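PDB 3CE2: putative peptidase from Chlamydophila abortus, which is a putative zinc metallopeptidase of the M3B (oligopeptidase F) family, which probably degrades small bioactive peptides. Local coordinates for residues Phe311-Tyr314 against Asp315-Ala318. Residues are numbered along the deposited sequence; the frame is centred on the assembly and turned at random.
Sequences FHFY and DVYA. With ZN (zinc ion), chain E.
His312 and Asp315 grip each other twice as the chain folds through a tight bend at His312-Asp315, leading into a type I beta turn from Asp315 to Ala318, in the loop between helices 292-306 and 330-340. Asp315 N closes the bend on His312 O (2.7 Å). In return His312 N gives a nearly straight bond (163°) to Asp315 OD2, 2.7 Å away, on the anti lone pair of that oxygen. The carboxylate swings back to meet it because CG lies anti to the carbonyl carbon, beside its own N (chi1 -73°). Arg225 forms a salt bridge with Asp315 OD1 and Arg222 one with OD2, which thus also holds His312 N; this should favour the charged form.

Just before the bend, Phe311 presents one ring face to Asp315 CB, which lies toward the ring's rim, 3.7 Å from the centroid, in a CH-pi contact. Val316 CG2 touches Phe311 CE2 more loosely, at 4.2 Å. Tyr314 sets one ring face against His312 CB, offset toward the rim, and its OH over the centre of the imidazole face. Asp516 is hydrogen-bonded to His312 ND1, while His312 NE2 binds a zinc ion at 2.2 Å, a site that also includes Asp310 and a water.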
ATOM      1  N   PHE A 311      15.718  21.696  16.794  1.00 47.64           N
ATOM      2  CA  PHE A 311      14.625  20.949  16.181  1.00 39.99           C
ATOM      3  C   PHE A 311      14.862  19.486  16.376  1.00 40.08           C
ATOM      4  O   PHE A 311      15.816  18.921  15.836  1.00 43.94           O
ATOM      5  CB  PHE A 311      14.531  21.258  14.695  1.00 39.22           C
ATOM      6  CG  PHE A 311      13.219  20.925  14.077  1.00 35.14           C
ATOM      7  CD1 PHE A 311      12.090  21.662  14.382  1.00 33.46           C
ATOM      8  CD2 PHE A 311      13.113  19.893  13.164  1.00 34.54           C
ATOM      9  CE1 PHE A 311      10.859  21.369  13.795  1.00 35.60           C
ATOM     10  CE2 PHE A 311      11.887  19.599  12.566  1.00 36.04           C
ATOM     11  CZ  PHE A 311      10.750  20.343  12.897  1.00 30.22           C
ATOM     12  N   HIS A 312      13.990  18.879  17.171  1.00 41.05           N
ATOM     13  CA  HIS A 312      14.164  17.510  17.580  1.00 38.74           C
ATOM     14  C   HIS A 312      13.239  16.644  16.749  1.00 42.30           C
ATOM     15  O   HIS A 312      12.255  17.133  16.159  1.00 38.72           O
ATOM     16  CB  HIS A 312      13.824  17.382  19.058  1.00 44.90           C
ATOM     17  CG  HIS A 312      14.909  17.857  19.979  1.00 51.98           C
ATOM     18  ND1 HIS A 312      15.791  16.995  20.601  1.00 53.43           N
ATOM     19  CD2 HIS A 312      15.249  19.100  20.395  1.00 50.52           C
ATOM     20  CE1 HIS A 312      16.628  17.685  21.352  1.00 47.63           C
ATOM     21  NE2 HIS A 312      16.327  18.965  21.241  1.00 44.79           N
ATOM     22  N   PHE A 313      13.541  15.352  16.698  1.00 40.46           N
ATOM     23  CA  PHE A 313      12.660  14.434  16.003  1.00 39.12           C
ATOM     24  C   PHE A 313      11.234  14.554  16.486  1.00 42.19           C
ATOM     25  O   PHE A 313      10.313  14.276  15.731  1.00 45.47           O
ATOM     26  CB  PHE A 313      13.111  13.005  16.172  1.00 33.11           C
ATOM     27  CG  PHE A 313      14.162  12.599  15.224  1.00 27.62           C
ATOM     28  CD1 PHE A 313      13.922  12.650  13.843  1.00 27.78           C
ATOM     29  CD2 PHE A 313      15.381  12.127  15.693  1.00 30.01           C
ATOM     30  CE1 PHE A 313      14.886  12.247  12.930  1.00 32.52           C
ATOM     31  CE2 PHE A 313      16.377  11.714  14.793  1.00 35.66           C
ATOM     32  CZ  PHE A 313      16.128  11.773  13.402  1.00 37.76           C
ATOM     33  N   TYR A 314      11.040  14.968  17.738  1.00 43.09           N
ATOM     34  CA  TYR A 314       9.680  15.097  18.245  1.00 38.18           C
ATOM     35  C   TYR A 314       9.057  16.420  17.857  1.00 40.58           C
ATOM     36  O   TYR A 314       7.999  16.783  18.359  1.00 44.82           O
ATOM     37  CB  TYR A 314       9.610  14.866  19.752  1.00 37.70           C
ATOM     38  CG  TYR A 314      10.589  15.660  20.585  1.00 38.27           C
ATOM     39  CD1 TYR A 314      10.311  16.964  20.975  1.00 38.29           C
ATOM     40  CD2 TYR A 314      11.771  15.095  21.009  1.00 38.94           C
ATOM     41  CE1 TYR A 314      11.201  17.689  21.758  1.00 35.05           C
ATOM     42  CE2 TYR A 314      12.666  15.804  21.784  1.00 39.18           C
ATOM     43  CZ  TYR A 314      12.366  17.107  22.149  1.00 38.52           C
ATOM     44  OH  TYR A 314      13.245  17.807  22.916  1.00 41.10           O
ATOM     45  N   ASP A 315       9.696  17.140  16.948  1.00 35.88           N
ATOM     46  CA  ASP A 315       9.139  18.411  16.522  1.00 39.17           C
ATOM     47  C   ASP A 315       8.563  18.268  15.135  1.00 41.12           C
ATOM     48  O   ASP A 315       7.695  19.046  14.720  1.00 40.33           O
ATOM     49  CB  ASP A 315      10.214  19.484  16.565  1.00 40.38           C
ATOM     50  CG  ASP A 315      10.558  19.877  17.984  1.00 45.68           C
ATOM     51  OD1 ASP A 315       9.606  20.184  18.752  1.00 43.70           O
ATOM     52  OD2 ASP A 315      11.762  19.847  18.337  1.00 44.50           O
ATOM     53  N   VAL A 316       9.039  17.230  14.454  1.00 37.27           N
ATOM     54  CA  VAL A 316       8.709  16.930  13.070  1.00 38.10           C
ATOM     55  C   VAL A 316       7.210  16.972  12.712  1.00 42.56           C
ATOM     56  O   VAL A 316       6.861  17.371  11.604  1.00 47.15           O
ATOM     57  CB  VAL A 316       9.271  15.543  12.695  1.00 40.19           C
ATOM     58  CG1 VAL A 316       8.701  15.076  11.391  1.00 37.91           C
ATOM     59  CG2 VAL A 316      10.820  15.555  12.671  1.00 35.98           C
ATOM     60  N   TYR A 317       6.318  16.575  13.618  1.00 39.40           N
ATOM     61  CA  TYR A 317       4.901  16.534  13.246  1.00 44.07           C
ATOM     62  C   TYR A 317       4.051  17.576  13.965  1.00 46.61           C
ATOM     63  O   TYR A 317       2.830  17.583  13.852  1.00 53.62           O
ATOM     64  CB  TYR A 317       4.318  15.111  13.370  1.00 45.29           C
ATOM     65  CG  TYR A 317       5.101  14.079  12.562  1.00 47.00           C
ATOM     66  CD1 TYR A 317       5.057  14.067  11.167  1.00 48.58           C
ATOM     67  CD2 TYR A 317       5.904  13.136  13.197  1.00 48.17           C
ATOM     68  CE1 TYR A 317       5.795  13.133  10.430  1.00 48.90           C
ATOM     69  CE2 TYR A 317       6.644  12.203  12.480  1.00 48.28           C
ATOM     70  CZ  TYR A 317       6.589  12.198  11.100  1.00 50.98           C
ATOM     71  OH  TYR A 317       7.340  11.263  10.396  1.00 50.63           O
ATOM     72  N   ALA A 318       4.705  18.475  14.692  1.00 50.21           N
ATOM     73  CA  ALA A 318       4.020  19.598  15.324  1.00 49.77           C
ATOM     74  C   ALA A 318       3.275  20.402  14.270  1.00 51.10           C
ATOM     75  O   ALA A 318       3.765  20.561  13.153  1.00 58.87           O
ATOM     76  CB  ALA A 318       5.024  20.479  16.020  1.00 44.79           C
TER
HETATM   77 ZN    ZN E 704      17.126  20.804  22.057  0.60 60.98          ZN
HETATM   78  O   HOH W   1      16.160  21.906  23.264  1.00 47.35           O